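Local coordinates for protein P43 (Trichuris muris, PDB 6QIX) that is secreted abundantly by the whipworm, tethers to matrix and inhibits the function of the host cytokine interleukin-13, at residues E239-M251 with K263-C277. Numbering follows the deposited sequence.
Sequences EKCGFCSFRVKCM and KLGKKSCGKDDCPTC
K263 and M251 pair through two mutual backbone hydrogen bonds at the end of the strands next to the connecting turn, the start of an antiparallel register in which hydrogen-bonded and non-hydrogen-bonded pairs alternate. L264 leans its CD2 against C250, whose sulfur is tied by a disulfide to C216 of helix 205-216. G265 exchanges two backbone bonds with K249. K266, its chain extended beyond CG, crosses F246 at about a right angle: K266 CE lies 3.7 Å from F246 CB, and NZ stands over the ring face, 4.8 Å from its centroid, in a cation-pi contact. That ammonium is also held by the carbonyl of Q327 and by a water shared with C244 O. At K267 the backbone bonds R247 in both directions, while S268 OG reaches F243 O through a water. C269, joined to C200 by a disulfide, sets SG 3.6 Å from R247 CG, alongside the start of an arginine chain extended from CG to NE (chi3 -179°). This straight reach brings R247 NH2 to D273 OD1 at 2.9 Å, a salt bridge with OD1 in the guanidinium plane, but NH2 on the anti side of OD1 and 33° out of the carboxylate plane; the two planes are 67° apart. D273 OD2 accepts from G270 N at 2.9 Å, which probably helps fix the carboxylate's rotation. The C274-C277 disulfide packs on K240 CB, with T276 OG1 donating to K240 O at 2.7 Å in the carbonyl plane. C277 O then receives F243 N at 2.9 Å. Together these form a two-stranded antiparallel beta hairpin whose open end runs into disulfide-pinned loops.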
loop_
_atom_site.group_PDB
_atom_site.type_symbol
_atom_site.label_atom_id
_atom_site.label_comp_id
_atom_site.label_asym_id
_atom_site.label_seq_id
_atom_site.Cartn_x
_atom_site.Cartn_y
_atom_site.Cartn_z
ATOM N N GLU A 239 -1.527 1.567 -26.016
ATOM C CA GLU A 239 -2.819 1.811 -25.403
ATOM C C GLU A 239 -2.896 1.166 -24.011
ATOM O O GLU A 239 -2.239 0.149 -23.721
ATOM C CB GLU A 239 -3.950 1.264 -26.271
ATOM C CG GLU A 239 -3.987 1.808 -27.687
ATOM C CD GLU A 239 -5.078 1.141 -28.473
ATOM O OE1 GLU A 239 -5.983 1.861 -28.973
ATOM O OE2 GLU A 239 -5.023 -0.118 -28.560
ATOM N N LYS A 240 -3.779 1.733 -23.190
ATOM C CA LYS A 240 -4.048 1.249 -21.839
ATOM C C LYS A 240 -4.161 -0.263 -21.837
ATOM O O LYS A 240 -4.888 -0.840 -22.648
ATOM C CB LYS A 240 -5.342 1.876 -21.306
ATOM C CG LYS A 240 -5.218 3.341 -21.010
ATOM C CD LYS A 240 -6.625 3.939 -20.610
ATOM C CE LYS A 240 -7.484 4.163 -21.820
ATOM N NZ LYS A 240 -7.204 5.514 -22.429
ATOM N N CYS A 241 -3.417 -0.904 -20.932
ATOM C CA CYS A 241 -3.326 -2.351 -20.953
ATOM C C CYS A 241 -2.836 -2.866 -19.610
ATOM O O CYS A 241 -2.349 -2.105 -18.770
ATOM C CB CYS A 241 -2.356 -2.823 -22.051
ATOM S SG CYS A 241 -0.700 -2.035 -21.848
ATOM N N GLY A 242 -2.950 -4.194 -19.430
ATOM C CA GLY A 242 -2.257 -4.892 -18.358
ATOM C C GLY A 242 -2.823 -4.730 -16.958
ATOM O O GLY A 242 -2.125 -5.065 -15.972
ATOM N N PHE A 243 -4.059 -4.222 -16.841
ATOM C CA PHE A 243 -4.578 -3.701 -15.586
ATOM C C PHE A 243 -3.651 -2.627 -14.989
ATOM O O PHE A 243 -3.647 -2.387 -13.768
ATOM C CB PHE A 243 -4.832 -4.830 -14.583
ATOM C CG PHE A 243 -5.856 -5.847 -15.041
ATOM C CD1 PHE A 243 -7.200 -5.661 -14.807
ATOM C CD2 PHE A 243 -5.474 -6.979 -15.750
ATOM C CE1 PHE A 243 -8.135 -6.574 -15.262
ATOM C CE2 PHE A 243 -6.426 -7.911 -16.179
ATOM C CZ PHE A 243 -7.757 -7.692 -15.925
ATOM N N CYS A 244 -2.890 -1.937 -15.842
ATOM C CA CYS A 244 -1.957 -0.878 -15.445
ATOM C C CYS A 244 -2.627 0.498 -15.372
ATOM O O CYS A 244 -2.243 1.334 -14.531
ATOM C CB CYS A 244 -0.754 -0.856 -16.424
ATOM S SG CYS A 244 0.266 -2.340 -16.279
ATOM N N SER A 245 -3.610 0.751 -16.240
ATOM C CA SER A 245 -4.438 1.965 -16.119
ATOM C C SER A 245 -5.313 1.875 -14.875
ATOM O O SER A 245 -5.719 0.802 -14.455
ATOM C CB SER A 245 -5.287 2.139 -17.383
ATOM O OG SER A 245 -5.954 3.380 -17.370
ATOM N N PHE A 246 -5.589 3.027 -14.257
ATOM C CA PHE A 246 -6.255 3.035 -12.957
ATOM C C PHE A 246 -6.976 4.349 -12.756
ATOM O O PHE A 246 -6.607 5.377 -13.333
ATOM C CB PHE A 246 -5.268 2.824 -11.781
ATOM C CG PHE A 246 -4.241 3.908 -11.662
ATOM C CD1 PHE A 246 -4.372 4.874 -10.705
ATOM C CD2 PHE A 246 -3.163 3.968 -12.515
ATOM C CE1 PHE A 246 -3.444 5.882 -10.579
ATOM C CE2 PHE A 246 -2.241 4.983 -12.388
ATOM C CZ PHE A 246 -2.413 5.968 -11.415
ATOM N N ARG A 247 -7.992 4.278 -11.916
ATOM C CA ARG A 247 -8.747 5.429 -11.431
ATOM C C ARG A 247 -8.300 5.794 -10.028
ATOM O O ARG A 247 -7.851 4.943 -9.260
ATOM C CB ARG A 247 -10.242 5.127 -11.418
ATOM C CG ARG A 247 -10.776 4.540 -12.725
ATOM C CD ARG A 247 -12.228 4.052 -12.513
ATOM N NE ARG A 247 -12.823 3.442 -13.708
ATOM C CZ ARG A 247 -13.371 4.099 -14.737
ATOM N NH1 ARG A 247 -13.412 5.391 -14.735
ATOM N NH2 ARG A 247 -13.872 3.433 -15.789
ATOM N N VAL A 248 -8.485 7.065 -9.688
ATOM C CA VAL A 248 -8.196 7.555 -8.343
ATOM C C VAL A 248 -9.442 8.184 -7.725
ATOM O O VAL A 248 -10.304 8.761 -8.402
ATOM C CB VAL A 248 -7.028 8.560 -8.317
ATOM C CG1 VAL A 248 -5.670 7.941 -8.845
ATOM C CG2 VAL A 248 -7.368 9.764 -9.142
ATOM N N LYS A 249 -9.473 8.103 -6.402
ATOM C CA LYS A 249 -10.496 8.748 -5.566
ATOM C C LYS A 249 -9.797 9.472 -4.432
ATOM O O LYS A 249 -8.892 8.911 -3.818
ATOM C CB LYS A 249 -11.446 7.701 -5.000
ATOM C CG LYS A 249 -12.558 8.248 -4.156
ATOM C CD LYS A 249 -13.548 7.163 -3.763
ATOM C CE LYS A 249 -14.423 6.760 -4.938
ATOM N NZ LYS A 249 -15.730 6.188 -4.525
ATOM N N CYS A 250 -10.203 10.710 -4.187
ATOM C CA CYS A 250 -9.493 11.638 -3.300
ATOM C C CYS A 250 -10.343 11.894 -2.077
ATOM O O CYS A 250 -11.553 12.076 -2.210
ATOM C CB CYS A 250 -9.274 13.052 -3.933
ATOM S SG CYS A 250 -9.002 13.136 -5.645
ATOM N N MET A 251 -9.685 12.011 -0.911
ATOM C CA MET A 251 -10.266 12.630 0.278
ATOM C C MET A 251 -9.288 13.680 0.763
ATOM O O MET A 251 -8.102 13.386 0.943
ATOM C CB MET A 251 -10.528 11.597 1.349
ATOM C CG MET A 251 -11.820 10.849 1.128
ATOM S SD MET A 251 -12.001 9.684 2.460
ATOM C CE MET A 251 -12.036 10.773 3.865
ATOM N N LYS A 263 -5.530 11.998 0.945
ATOM C CA LYS A 263 -5.524 10.547 0.957
ATOM C C LYS A 263 -6.071 10.091 -0.393
ATOM O O LYS A 263 -7.050 10.679 -0.881
ATOM C CB LYS A 263 -6.419 10.063 2.089
ATOM C CG LYS A 263 -6.064 8.762 2.689
ATOM C CD LYS A 263 -7.342 8.065 3.186
ATOM C CE LYS A 263 -7.936 8.786 4.398
ATOM N NZ LYS A 263 -8.139 7.862 5.580
ATOM N N LEU A 264 -5.413 9.106 -1.016
ATOM C CA LEU A 264 -5.821 8.646 -2.346
ATOM C C LEU A 264 -6.136 7.155 -2.326
ATOM O O LEU A 264 -5.380 6.356 -1.735
ATOM C CB LEU A 264 -4.740 8.848 -3.383
ATOM C CG LEU A 264 -4.331 10.140 -4.048
ATOM C CD1 LEU A 264 -3.474 9.795 -5.302
ATOM C CD2 LEU A 264 -5.529 10.980 -4.351
ATOM N N GLY A 265 -7.225 6.782 -3.015
ATOM C CA GLY A 265 -7.519 5.385 -3.266
ATOM C C GLY A 265 -7.402 5.117 -4.748
ATOM O O GLY A 265 -7.484 6.039 -5.559
ATOM N N LYS A 266 -7.150 3.856 -5.103
ATOM C CA LYS A 266 -6.971 3.460 -6.490
ATOM C C LYS A 266 -7.897 2.315 -6.847
ATOM O O LYS A 266 -8.295 1.513 -6.004
ATOM C CB LYS A 266 -5.504 3.105 -6.697
ATOM C CG LYS A 266 -5.152 2.229 -7.714
ATOM C CD LYS A 266 -3.684 1.760 -7.621
ATOM C CE LYS A 266 -3.287 1.352 -9.070
ATOM N NZ LYS A 266 -1.874 1.058 -9.158
ATOM N N LYS A 267 -8.239 2.265 -8.133
ATOM C CA LYS A 267 -9.006 1.162 -8.682
ATOM C C LYS A 267 -8.507 0.912 -10.097
ATOM O O LYS A 267 -8.654 1.777 -10.973
ATOM C CB LYS A 267 -10.513 1.487 -8.649
ATOM C CG LYS A 267 -11.416 0.368 -9.198
ATOM C CD LYS A 267 -12.898 0.633 -8.836
ATOM C CE LYS A 267 -13.783 -0.363 -9.460
ATOM N NZ LYS A 267 -14.282 0.102 -10.755
ATOM N N SER A 268 -7.958 -0.294 -10.338
ATOM C CA SER A 268 -7.417 -0.616 -11.654
ATOM C C SER A 268 -8.530 -0.688 -12.696
ATOM O O SER A 268 -9.695 -0.953 -12.384
ATOM C CB SER A 268 -6.702 -1.967 -11.645
ATOM O OG SER A 268 -5.718 -1.935 -10.655
ATOM N N CYS A 269 -8.151 -0.470 -13.943
ATOM C CA CYS A 269 -9.111 -0.558 -15.039
ATOM C C CYS A 269 -8.929 -1.855 -15.790
ATOM O O CYS A 269 -7.800 -2.210 -16.141
ATOM C CB CYS A 269 -8.956 0.612 -15.997
ATOM S SG CYS A 269 -9.426 2.185 -15.159
ATOM N N GLY A 270 -10.034 -2.528 -16.065
ATOM C CA GLY A 270 -10.027 -3.734 -16.892
ATOM C C GLY A 270 -10.912 -3.658 -18.113
ATOM O O GLY A 270 -11.236 -2.564 -18.620
ATOM N N LYS A 271 -11.305 -4.852 -18.586
ATOM C CA LYS A 271 -11.958 -4.933 -19.882
ATOM C C LYS A 271 -13.327 -4.254 -19.907
ATOM O O LYS A 271 -13.822 -3.951 -21.003
ATOM C CB LYS A 271 -12.067 -6.399 -20.322
ATOM C CG LYS A 271 -13.150 -7.186 -19.612
ATOM C CD LYS A 271 -13.099 -8.671 -20.014
ATOM C CE LYS A 271 -14.255 -9.419 -19.468
ATOM N NZ LYS A 271 -14.259 -10.831 -19.977
ATOM N N ASP A 272 -13.950 -3.996 -18.760
ATOM C CA ASP A 272 -15.219 -3.269 -18.779
ATOM C C ASP A 272 -15.003 -1.764 -18.657
ATOM O O ASP A 272 -15.976 -0.998 -18.699
ATOM C CB ASP A 272 -16.156 -3.769 -17.666
ATOM C CG ASP A 272 -16.682 -5.187 -17.922
ATOM O OD1 ASP A 272 -16.697 -5.661 -19.082
ATOM O OD2 ASP A 272 -17.017 -5.884 -16.940
ATOM N N ASP A 273 -13.752 -1.327 -18.482
ATOM C CA ASP A 273 -13.409 0.096 -18.374
ATOM C C ASP A 273 -12.867 0.662 -19.675
ATOM O O ASP A 273 -13.248 1.768 -20.074
ATOM C CB ASP A 273 -12.385 0.297 -17.245
ATOM C CG ASP A 273 -12.934 -0.112 -15.921
ATOM O OD1 ASP A 273 -13.884 0.568 -15.468
ATOM O OD2 ASP A 273 -12.469 -1.097 -15.305
ATOM N N CYS A 274 -12.005 -0.078 -20.378
ATOM C CA CYS A 274 -11.653 0.282 -21.753
ATOM C C CYS A 274 -11.341 -1.000 -22.506
ATOM O O CYS A 274 -11.010 -2.011 -21.884
ATOM C CB CYS A 274 -10.494 1.290 -21.859
ATOM S SG CYS A 274 -8.795 0.641 -21.862
ATOM N N PRO A 275 -11.470 -1.008 -23.820
ATOM C CA PRO A 275 -11.487 -2.320 -24.514
ATOM C C PRO A 275 -10.162 -3.082 -24.436
ATOM O O PRO A 275 -10.176 -4.323 -24.478
ATOM C CB PRO A 275 -11.875 -1.966 -25.957
ATOM C CG PRO A 275 -12.089 -0.537 -26.022
ATOM C CD PRO A 275 -12.049 0.079 -24.644
ATOM N N THR A 276 -9.026 -2.384 -24.335
ATOM C CA THR A 276 -7.710 -3.026 -24.217
ATOM C C THR A 276 -7.184 -3.086 -22.778
ATOM O O THR A 276 -6.142 -3.708 -22.521
ATOM C CB THR A 276 -6.651 -2.304 -25.088
ATOM O OG1 THR A 276 -6.543 -0.916 -24.734
ATOM C CG2 THR A 276 -6.975 -2.365 -26.529
ATOM N N CYS A 277 -7.909 -2.502 -21.819
ATOM C CA CYS A 277 -7.351 -2.251 -20.486
ATOM C C CYS A 277 -6.945 -3.521 -19.748
ATOM O O CYS A 277 -6.052 -3.481 -18.870
ATOM C CB CYS A 277 -8.394 -1.503 -19.664
ATOM S SG CYS A 277 -8.310 0.302 -19.817
HETATM O O HOH W 1 -3.228 -2.370 -11.231
HETATM O O HOH W 2 -2.100 0.246 -11.866
HETATM O O HOH W 3 -5.576 -1.057 -17.501
HETATM O O HOH W 4 -12.236 0.401 -12.833
HETATM O O HOH W 5 -14.281 4.449 -18.374
#